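Local coordinates for ThiJ/PfpI family protein (Francisella tularensis subsp. novicida, PDB 4P5P) that probably acts as a glyoxalase III-like or cysteine-dependent hydrolytic enzyme of the DJ-1/PfpI family and is regarded as a virulence factor, at residues I44-G49 against K80-L85; V7-D12 against H102-D107; V88-Y93 against H115-D120. One frame throughout, in Å; residues are numbered along the deposited sequence. Where two conformers were deposited one is given.

Interaction 1. Residues I44-G49 against K80-L85; sequences IVSIMG and KNSTSL
Ser-46 and Ser-84 form a parallel beta bridge with their CA atoms 5.2 Å apart, and the backbone of 44-49 then turns back over 80-85. Ser-46 carries both main-chain bonds of the bridge: its N donates to Thr-83 O at 3.0 Å, and its O accepts from Leu-85 N at 2.8 Å. Both are fairly straight. Just before the bridge, where the strands begin to part, a water spans them by donating to Ile-44 O and accepting from Thr-83 N.

Ser-46 and Ser-84 turn to the same face of the sheet. Ser-46 OG and Ser-82 OG share a hydrogen bond of 2.7 Å. Such small hydroxyls suit a tight turn: Ser-46 OG also takes a weak bond from Gly-49 N, while Ser-82 OG pairs with Gly-50 O. Ser-84 swings its OG anti to its own backbone N (chi1 171°), which brings it to Ile-47 O at 2.8 Å, well above the carbonyl plane. These segments form one edge of the flavodoxin-like sheet, where the short strand 83-84 lies beside 40-46 and strand 2-8 flanks the latter.

Gly-49 suits the turn for two reasons. It has a positive phi of 78°, and its CA, bearing no side chain, settles 3.2 Å from Ser-82 O.

Apolar contacts complete the joint. Val-45 CG2 meets Leu-85 CD1 at 3.9 Å, the two side chains crossing nearly at a right angle, and Val-45 CG1 lies against Thr-83. Ile-47 CD1 approaches the second methyl of Leu-85, CD2, at 4.2 Å. The branched Leu-85 thus touches both residues while also packing on Ile-114 of helix 112-123.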
loop_
_atom_site.group_PDB
_atom_site.type_symbol
_atom_site.label_atom_id
_atom_site.label_comp_id
_atom_site.label_asym_id
_atom_site.label_seq_id
_atom_site.Cartn_x
_atom_site.Cartn_y
_atom_site.Cartn_z
ATOM N N ILE A 44 11.749 2.323 -3.850
ATOM C CA ILE A 44 10.864 2.708 -2.763
ATOM C C ILE A 44 10.789 4.223 -2.656
ATOM O O ILE A 44 11.818 4.898 -2.722
ATOM C CB ILE A 44 11.365 2.121 -1.428
ATOM C CG1 ILE A 44 11.367 0.590 -1.493
ATOM C CG2 ILE A 44 10.515 2.596 -0.252
ATOM C CD1 ILE A 44 12.163 -0.075 -0.379
ATOM N N VAL A 45 9.576 4.737 -2.501
ATOM C CA VAL A 45 9.347 6.153 -2.235
ATOM C C VAL A 45 8.315 6.329 -1.139
ATOM O O VAL A 45 7.553 5.407 -0.829
ATOM C CB VAL A 45 8.863 6.918 -3.481
ATOM C CG1 VAL A 45 9.924 6.877 -4.565
ATOM C CG2 VAL A 45 7.535 6.370 -3.986
ATOM N N SER A 46 8.290 7.518 -0.554
ATOM C CA SER A 46 7.229 7.899 0.356
ATOM C C SER A 46 6.494 9.097 -0.205
ATOM O O SER A 46 6.925 9.701 -1.177
ATOM C CB SER A 46 7.783 8.227 1.738
ATOM O OG SER A 46 8.576 9.407 1.717
ATOM N N ILE A 47 5.381 9.440 0.404
ATOM C CA ILE A 47 4.613 10.588 -0.056
ATOM C C ILE A 47 5.443 11.868 -0.012
ATOM O O ILE A 47 5.498 12.607 -0.995
ATOM C CB ILE A 47 3.348 10.758 0.787
ATOM C CG1 ILE A 47 2.392 9.581 0.562
ATOM C CG2 ILE A 47 2.638 12.067 0.439
ATOM C CD1 ILE A 47 1.912 9.387 -0.887
ATOM N N MET A 48 6.100 12.136 1.107
ATOM C CA MET A 48 6.743 13.436 1.300
ATOM C C MET A 48 8.247 13.375 1.069
ATOM O O MET A 48 8.902 14.404 0.932
ATOM C CB MET A 48 6.467 13.969 2.707
ATOM C CG MET A 48 5.027 14.415 2.953
ATOM S SD MET A 48 4.471 15.805 1.944
ATOM C CE MET A 48 5.782 16.989 2.216
ATOM N N GLY A 49 8.798 12.173 1.010
ATOM C CA GLY A 49 10.245 12.031 1.014
ATOM C C GLY A 49 10.755 12.197 2.439
ATOM O O GLY A 49 9.989 12.507 3.368
ATOM N N LYS A 80 15.552 6.654 6.006
ATOM C CA LYS A 80 15.870 7.956 6.593
ATOM C C LYS A 80 15.709 9.101 5.596
ATOM O O LYS A 80 15.232 10.185 5.949
ATOM C CB LYS A 80 17.294 7.951 7.138
ATOM C CG LYS A 80 17.668 9.240 7.887
ATOM C CD LYS A 80 16.649 9.543 9.017
ATOM C CE LYS A 80 16.995 10.762 9.838
ATOM N N ASN A 81 16.116 8.838 4.356
ATOM C CA ASN A 81 16.233 9.848 3.302
ATOM C C ASN A 81 15.525 9.372 2.045
ATOM O O ASN A 81 16.125 9.266 0.980
ATOM C CB ASN A 81 17.712 10.145 2.985
ATOM C CG ASN A 81 18.395 10.949 4.072
ATOM O OD1 ASN A 81 17.917 12.018 4.475
ATOM N ND2 ASN A 81 19.521 10.438 4.553
ATOM N N SER A 82 14.239 9.093 2.159
ATOM C CA SER A 82 13.505 8.580 1.013
ATOM C C SER A 82 13.253 9.650 -0.043
ATOM O O SER A 82 13.139 10.848 0.246
ATOM C CB SER A 82 12.174 7.968 1.453
ATOM O OG SER A 82 11.240 8.932 1.887
ATOM N N THR A 83 13.162 9.183 -1.274
ATOM C CA THR A 83 12.679 9.986 -2.380
ATOM C C THR A 83 11.155 10.144 -2.272
ATOM O O THR A 83 10.450 9.214 -1.850
ATOM C CB THR A 83 13.072 9.329 -3.706
ATOM O OG1 THR A 83 14.499 9.207 -3.760
ATOM C CG2 THR A 83 12.574 10.133 -4.889
ATOM N N SER A 84 10.649 11.325 -2.622
ATOM C CA SER A 84 9.217 11.568 -2.665
ATOM C C SER A 84 8.601 11.010 -3.951
ATOM O O SER A 84 9.219 11.030 -5.021
ATOM C CB SER A 84 8.916 13.065 -2.574
ATOM O OG SER A 84 7.539 13.316 -2.832
ATOM N N LEU A 85 7.369 10.531 -3.837
ATOM C CA LEU A 85 6.579 10.120 -4.990
ATOM C C LEU A 85 6.538 11.198 -6.078
ATOM O O LEU A 85 6.544 10.892 -7.265
ATOM C CB LEU A 85 5.162 9.774 -4.533
ATOM C CG LEU A 85 4.188 9.264 -5.594
ATOM C CD1 LEU A 85 4.629 7.922 -6.142
ATOM C CD2 LEU A 85 2.782 9.194 -5.014
HETATM O O HOH W 1 13.653 6.387 -1.575
#

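Interaction 2. Residues V7-D12 against H102-D107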
loop_
_atom_site.group_PDB
_atom_site.type_symbol
_atom_site.label_atom_id
_atom_site.label_comp_id
_atom_site.label_asym_id
_atom_site.label_seq_id
_atom_site.Cartn_x
_atom_site.Cartn_y
_atom_site.Cartn_z
ATOM N N VAL A 7 5.347 2.320 -2.553
ATOM C CA VAL A 7 4.998 3.611 -1.989
ATOM C C VAL A 7 4.537 3.492 -0.539
ATOM O O VAL A 7 3.655 2.699 -0.218
ATOM C CB VAL A 7 3.859 4.276 -2.806
ATOM C CG1 VAL A 7 3.515 5.651 -2.261
ATOM C CG2 VAL A 7 4.243 4.394 -4.269
ATOM N N THR A 8 5.114 4.320 0.333
ATOM C CA THR A 8 4.735 4.354 1.739
ATOM C C THR A 8 4.138 5.683 2.132
ATOM O O THR A 8 4.368 6.709 1.477
ATOM C CB THR A 8 5.915 4.131 2.691
ATOM O OG1 THR A 8 6.683 5.341 2.780
ATOM C CG2 THR A 8 6.797 2.980 2.231
ATOM N N THR A 9 3.379 5.649 3.218
ATOM C CA THR A 9 2.941 6.850 3.897
ATOM C C THR A 9 4.120 7.663 4.444
ATOM O O THR A 9 5.207 7.123 4.656
ATOM C CB THR A 9 1.983 6.486 5.062
ATOM O OG1 THR A 9 1.405 7.667 5.616
ATOM C CG2 THR A 9 2.725 5.734 6.150
ATOM N N SER A 10 3.860 8.957 4.678
ATOM C CA SER A 10 4.770 9.861 5.388
ATOM C C SER A 10 4.133 10.401 6.675
ATOM O O SER A 10 4.742 11.204 7.399
ATOM C CB SER A 10 5.173 11.026 4.476
ATOM O OG SER A 10 6.036 10.575 3.444
ATOM N N HIS A 11 2.895 9.980 6.938
ATOM C CA HIS A 11 2.113 10.513 8.051
ATOM C C HIS A 11 2.347 9.765 9.355
ATOM O O HIS A 11 2.113 8.559 9.425
ATOM C CB HIS A 11 0.633 10.475 7.718
ATOM C CG HIS A 11 -0.204 11.289 8.650
ATOM N ND1 HIS A 11 -0.432 12.635 8.465
ATOM C CD2 HIS A 11 -0.850 10.950 9.790
ATOM C CE1 HIS A 11 -1.193 13.084 9.446
ATOM N NE2 HIS A 11 -1.450 12.085 10.271
ATOM N N ASP A 12 2.792 10.474 10.391
ATOM C CA ASP A 12 3.300 9.803 11.589
ATOM C C ASP A 12 2.480 9.974 12.861
ATOM O O ASP A 12 2.897 9.492 13.906
ATOM C CB ASP A 12 4.746 10.252 11.884
ATOM C CG ASP A 12 4.860 11.729 12.260
ATOM O OD1 ASP A 12 3.924 12.504 12.026
ATOM O OD2 ASP A 12 5.930 12.135 12.760
ATOM N N HIS A 102 -1.577 2.641 9.391
ATOM C CA HIS A 102 -2.654 3.615 9.539
ATOM C C HIS A 102 -2.305 5.004 9.004
ATOM O O HIS A 102 -3.203 5.754 8.654
ATOM C CB HIS A 102 -3.069 3.720 11.000
ATOM C CG HIS A 102 -3.982 2.625 11.451
ATOM N ND1 HIS A 102 -3.515 1.433 11.969
ATOM C CD2 HIS A 102 -5.334 2.533 11.451
ATOM C CE1 HIS A 102 -4.544 0.672 12.301
ATOM N NE2 HIS A 102 -5.658 1.318 11.998
ATOM N N GLY A 103 -1.019 5.334 8.900
ATOM C CA GLY A 103 -0.637 6.655 8.416
ATOM C C GLY A 103 -1.245 6.968 7.064
ATOM O O GLY A 103 -1.593 8.116 6.773
ATOM N N THR A 104 -1.386 5.934 6.245
ATOM C CA THR A 104 -1.936 6.056 4.895
ATOM C C THR A 104 -3.318 6.704 4.857
ATOM O O THR A 104 -3.691 7.314 3.851
ATOM C CB THR A 104 -2.060 4.682 4.209
ATOM O OG1 THR A 104 -2.928 3.841 4.977
ATOM C CG2 THR A 104 -0.716 3.991 4.069
ATOM N N MET A 105 -4.088 6.556 5.931
ATOM C CA MET A 105 -5.451 7.072 5.948
ATOM C C MET A 105 -5.476 8.592 5.870
ATOM O O MET A 105 -6.481 9.169 5.454
ATOM C CB MET A 105 -6.184 6.592 7.201
ATOM C CG MET A 105 -6.389 5.093 7.214
ATOM S SD MET A 105 -7.575 4.498 5.984
ATOM C CE MET A 105 -9.133 4.861 6.779
ATOM N N TRP A 106 -4.360 9.230 6.235
ATOM C CA TRP A 106 -4.289 10.692 6.280
ATOM C C TRP A 106 -3.537 11.312 5.105
ATOM O O TRP A 106 -3.671 12.511 4.882
ATOM C CB TRP A 106 -3.642 11.153 7.588
ATOM C CG TRP A 106 -4.554 11.032 8.768
ATOM C CD1 TRP A 106 -5.474 11.948 9.180
ATOM C CD2 TRP A 106 -4.643 9.934 9.690
ATOM N NE1 TRP A 106 -6.134 11.494 10.298
ATOM C CE2 TRP A 106 -5.643 10.263 10.635
ATOM C CE3 TRP A 106 -3.978 8.708 9.813
ATOM C CZ2 TRP A 106 -5.992 9.410 11.688
ATOM C CZ3 TRP A 106 -4.328 7.862 10.867
ATOM C CH2 TRP A 106 -5.324 8.220 11.787
ATOM N N ASP A 107 -2.743 10.540 4.366
ATOM C CA ASP A 107 -2.037 11.146 3.227
ATOM C C ASP A 107 -2.107 10.384 1.904
ATOM O O ASP A 107 -1.601 10.880 0.900
ATOM C CB ASP A 107 -0.559 11.442 3.574
ATOM C CG ASP A 107 0.297 10.208 3.822
ATOM O OD1 ASP A 107 -0.210 9.076 3.870
ATOM O OD2 ASP A 107 1.524 10.400 3.991
#
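Thr-9 and Ser-10 hand their polar hydrogens to the carboxylate of Asp-107, one to each oxygen. Thr-9 OG1 donates to OD1 of Asp-107 at 2.8 Å, from the syn side but tilted 28° out of the carboxylate plane. Ser-10 N donates to Asp-107 OD2 at 2.8 Å in a nearly straight bond, and the oxygen offers its syn lone pair. Held at both oxygens, the carboxylate has little room to rotate. A threonine suits position 9 because its hydroxyl works twice: it also accepts from His-11 N, an ST turn that folds the loop over Gly-103. Ser-10 OG points to other partners, chiefly Met-48 N.

The aromatic contact is an offset stack. The His-11 ring and the five-membered ring of Trp-106 lie nearly parallel, planes at 15° and centroids 4.6 Å apart. The offset places Trp-106 CB almost exactly over the centre of the imidazole, 3.4 Å from its centroid, in a CH-pi contact.

Close packing completes the joint. A CB on Gly-103 would run into His-11 O and Thr-9 OG1; without one, the hydroxyl settles 3.1 Å from the carbonyl carbon of Gly-103. Thr-104 CG2 meets Thr-9 CB. Next to this glycine, His-102 bonds Glu-163 and its ring meets His-133, the residue after the oxidised Cys-132. Loops gathered at the C-terminal ends of parallel strands around a reactive cysteine are characteristic of the DJ-1/PfpI active-site region.

Interaction 3. Residues V88-Y93 against H115-D120; sequences VNIKEY and HSKVLD
Asp-120 OD2 receives Lys-91 NZ at 2.6 Å in a salt bridge that uses the syn lone pair of the carboxylate. Lys-91 starts out pointing away from the helix; a bend at chi2 (-65°) turns its long chain back, bringing CE as well as NZ up to OD2. The other oxygen, OD1, accepts from a water that is also held, weakly, by Lys-91 NZ. A long flexible lysine suits this exposed position, since its ammonium can span the gap to the helix.

Next to the ion pair lies Ile-90, the apolar centre of the contact. Its CG2 touches the carboxylate carbon CG of Asp-120 at 3.5 Å, and its CG1 rests on Lys-117 CB at 3.9 Å. Branching at CB lets one isoleucine cover both helix residues, which stand three positions apart. Lys-117 contributes chiefly its aliphatic part: CE lies 3.9 Å from Val-88 CG2, and a bend at chi4 (53°) leads NZ to a water that lies between it and Val-88 O. The stronger partner of that ammonium is Asn-113 OD1, one turn back.

The 88-93 segment itself is kept compact by an Asx turn, Lys-91 N donating to Asn-89 OD1, at the start of the 3-10 segment 90-92. Leading from strand 83-84 to strand 95-98, this connection runs beside helix 112-123, with Val-88 and Ile-90 also touching Leu-5 of strand 2-8.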
loop_
_atom_site.group_PDB
_atom_site.type_symbol
_atom_site.label_atom_id
_atom_site.label_comp_id
_atom_site.label_asym_id
_atom_site.label_seq_id
_atom_site.Cartn_x
_atom_site.Cartn_y
_atom_site.Cartn_z
ATOM N N VAL A 88 9.487 10.937 -8.914
ATOM C CA VAL A 88 9.795 9.813 -9.786
ATOM C C VAL A 88 9.019 9.922 -11.082
ATOM O O VAL A 88 7.944 10.519 -11.135
ATOM C CB VAL A 88 9.500 8.461 -9.116
ATOM C CG1 VAL A 88 10.372 8.303 -7.889
ATOM C CG2 VAL A 88 8.044 8.348 -8.760
ATOM N N ASN A 89 9.597 9.362 -12.133
ATOM C CA ASN A 89 8.906 9.255 -13.403
ATOM C C ASN A 89 8.263 7.892 -13.524
ATOM O O ASN A 89 8.939 6.881 -13.716
ATOM C CB ASN A 89 9.849 9.491 -14.573
ATOM C CG ASN A 89 9.101 9.728 -15.867
ATOM O OD1 ASN A 89 8.080 9.096 -16.124
ATOM N ND2 ASN A 89 9.590 10.666 -16.674
ATOM N N ILE A 90 6.937 7.887 -13.448
ATOM C CA ILE A 90 6.161 6.657 -13.426
ATOM C C ILE A 90 6.332 5.806 -14.696
ATOM O O ILE A 90 6.152 4.588 -14.652
ATOM C CB ILE A 90 4.673 6.985 -13.206
ATOM C CG1 ILE A 90 3.880 5.746 -12.814
ATOM C CG2 ILE A 90 4.082 7.682 -14.438
ATOM C CD1 ILE A 90 4.340 5.070 -11.529
ATOM N N LYS A 91 6.726 6.438 -15.803
ATOM C CA LYS A 91 6.901 5.743 -17.076
ATOM C C LYS A 91 7.924 4.612 -16.983
ATOM O O LYS A 91 7.878 3.652 -17.755
ATOM C CB LYS A 91 7.338 6.736 -18.162
ATOM C CG LYS A 91 6.386 7.905 -18.368
ATOM C CD LYS A 91 5.045 7.445 -18.893
ATOM C CE LYS A 91 4.162 8.620 -19.293
ATOM N NZ LYS A 91 2.841 8.148 -19.816
ATOM N N GLU A 92 8.828 4.737 -16.016
ATOM C CA GLU A 92 9.915 3.781 -15.825
ATOM C C GLU A 92 9.453 2.465 -15.191
ATOM O O GLU A 92 10.195 1.472 -15.188
ATOM C CB GLU A 92 11.003 4.404 -14.945
ATOM C CG GLU A 92 11.724 5.601 -15.555
ATOM C CD GLU A 92 12.989 5.210 -16.306
ATOM O OE1 GLU A 92 13.238 5.793 -17.382
ATOM O OE2 GLU A 92 13.733 4.321 -15.820
ATOM N N TYR A 93 8.233 2.454 -14.657
ATOM C CA TYR A 93 7.771 1.338 -13.822
ATOM C C TYR A 93 6.669 0.509 -14.469
ATOM O O TYR A 93 5.882 1.007 -15.270
ATOM C CB TYR A 93 7.300 1.884 -12.458
ATOM C CG TYR A 93 8.433 2.546 -11.722
ATOM C CD1 TYR A 93 9.336 1.796 -10.993
ATOM C CD2 TYR A 93 8.642 3.919 -11.814
ATOM C CE1 TYR A 93 10.398 2.391 -10.354
ATOM C CE2 TYR A 93 9.699 4.518 -11.179
ATOM C CZ TYR A 93 10.576 3.757 -10.457
ATOM O OH TYR A 93 11.638 4.356 -9.826
ATOM N N HIS A 115 -3.004 9.731 -7.667
ATOM C CA HIS A 115 -4.072 9.662 -8.672
ATOM C C HIS A 115 -3.516 9.588 -10.088
ATOM O O HIS A 115 -3.891 8.702 -10.858
ATOM C CB HIS A 115 -5.007 10.873 -8.568
ATOM C CG HIS A 115 -5.701 11.006 -7.246
ATOM N ND1 HIS A 115 -6.425 12.128 -6.899
ATOM C CD2 HIS A 115 -5.762 10.172 -6.177
ATOM C CE1 HIS A 115 -6.919 11.969 -5.682
ATOM N NE2 HIS A 115 -6.520 10.800 -5.218
ATOM N N SER A 116 -2.593 10.485 -10.433
ATOM C CA SER A 116 -2.071 10.527 -11.797
ATOM C C SER A 116 -1.168 9.324 -12.100
ATOM O O SER A 116 -1.214 8.776 -13.204
ATOM C CB SER A 116 -1.317 11.838 -12.068
ATOM O OG SER A 116 -0.214 12.025 -11.216
ATOM N N LYS A 117 -0.392 8.864 -11.123
ATOM C CA LYS A 117 0.537 7.779 -11.412
ATOM C C LYS A 117 -0.173 6.436 -11.485
ATOM O O LYS A 117 0.204 5.582 -12.297
ATOM C CB LYS A 117 1.669 7.757 -10.378
ATOM C CG LYS A 117 2.589 8.971 -10.563
ATOM C CD LYS A 117 3.662 9.116 -9.493
ATOM C CE LYS A 117 4.731 10.148 -9.893
ATOM N NZ LYS A 117 4.179 11.483 -10.276
ATOM N N VAL A 118 -1.197 6.246 -10.661
ATOM C CA VAL A 118 -2.004 5.018 -10.765
ATOM C C VAL A 118 -2.689 4.992 -12.132
ATOM O O VAL A 118 -2.697 3.950 -12.787
ATOM C CB VAL A 118 -3.039 4.903 -9.626
ATOM C CG1 VAL A 118 -4.012 3.740 -9.876
ATOM C CG2 VAL A 118 -2.336 4.681 -8.290
ATOM N N LEU A 119 -3.233 6.134 -12.580
ATOM C CA LEU A 119 -3.817 6.211 -13.927
ATOM C C LEU A 119 -2.828 5.820 -15.010
ATOM O O LEU A 119 -3.184 5.136 -15.966
ATOM C CB LEU A 119 -4.331 7.624 -14.235
ATOM C CG LEU A 119 -5.643 8.006 -13.595
ATOM C CD1 LEU A 119 -5.882 9.479 -13.849
ATOM C CD2 LEU A 119 -6.803 7.162 -14.154
ATOM N N ASP A 120 -1.587 6.266 -14.879
ATOM C CA ASP A 120 -0.596 5.959 -15.891
ATOM C C ASP A 120 -0.336 4.450 -15.962
ATOM O O ASP A 120 -0.321 3.861 -17.042
ATOM C CB ASP A 120 0.700 6.724 -15.611
ATOM C CG ASP A 120 1.698 6.608 -16.741
ATOM O OD1 ASP A 120 2.341 5.541 -16.840
ATOM O OD2 ASP A 120 1.836 7.582 -17.522
HETATM O O HOH W 2 6.587 12.930 -10.918
HETATM O O HOH W 3 3.116 4.822 -19.557
#

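In the fold
Interactions 1 and 2 meet directly, their centres about 11 Å apart: strands 40-46 and 2-8 are neighbours, Val-45 O lies 2.9 Å from Thr-8 N, and Met-48 N reaches Ser-10 OG at 2.8 Å. Interaction 3 joins interaction 1 through packing, Val-45 CG1 standing 3.6 Å from Val-88 CG1, with centres about 15 Å apart. Interactions 2 and 3 do not touch; their nearest atoms are about 7 Å apart, although helices 104-107 and 112-123 are consecutive. Interaction 2 is linked to the neighbourhood of the modified Cys-132, since the ring of His-102 meets that of His-133, the next residue in the chain, whereas interactions 1 and 3 join an edge strand and its following connection to the sheet and helix 112-123.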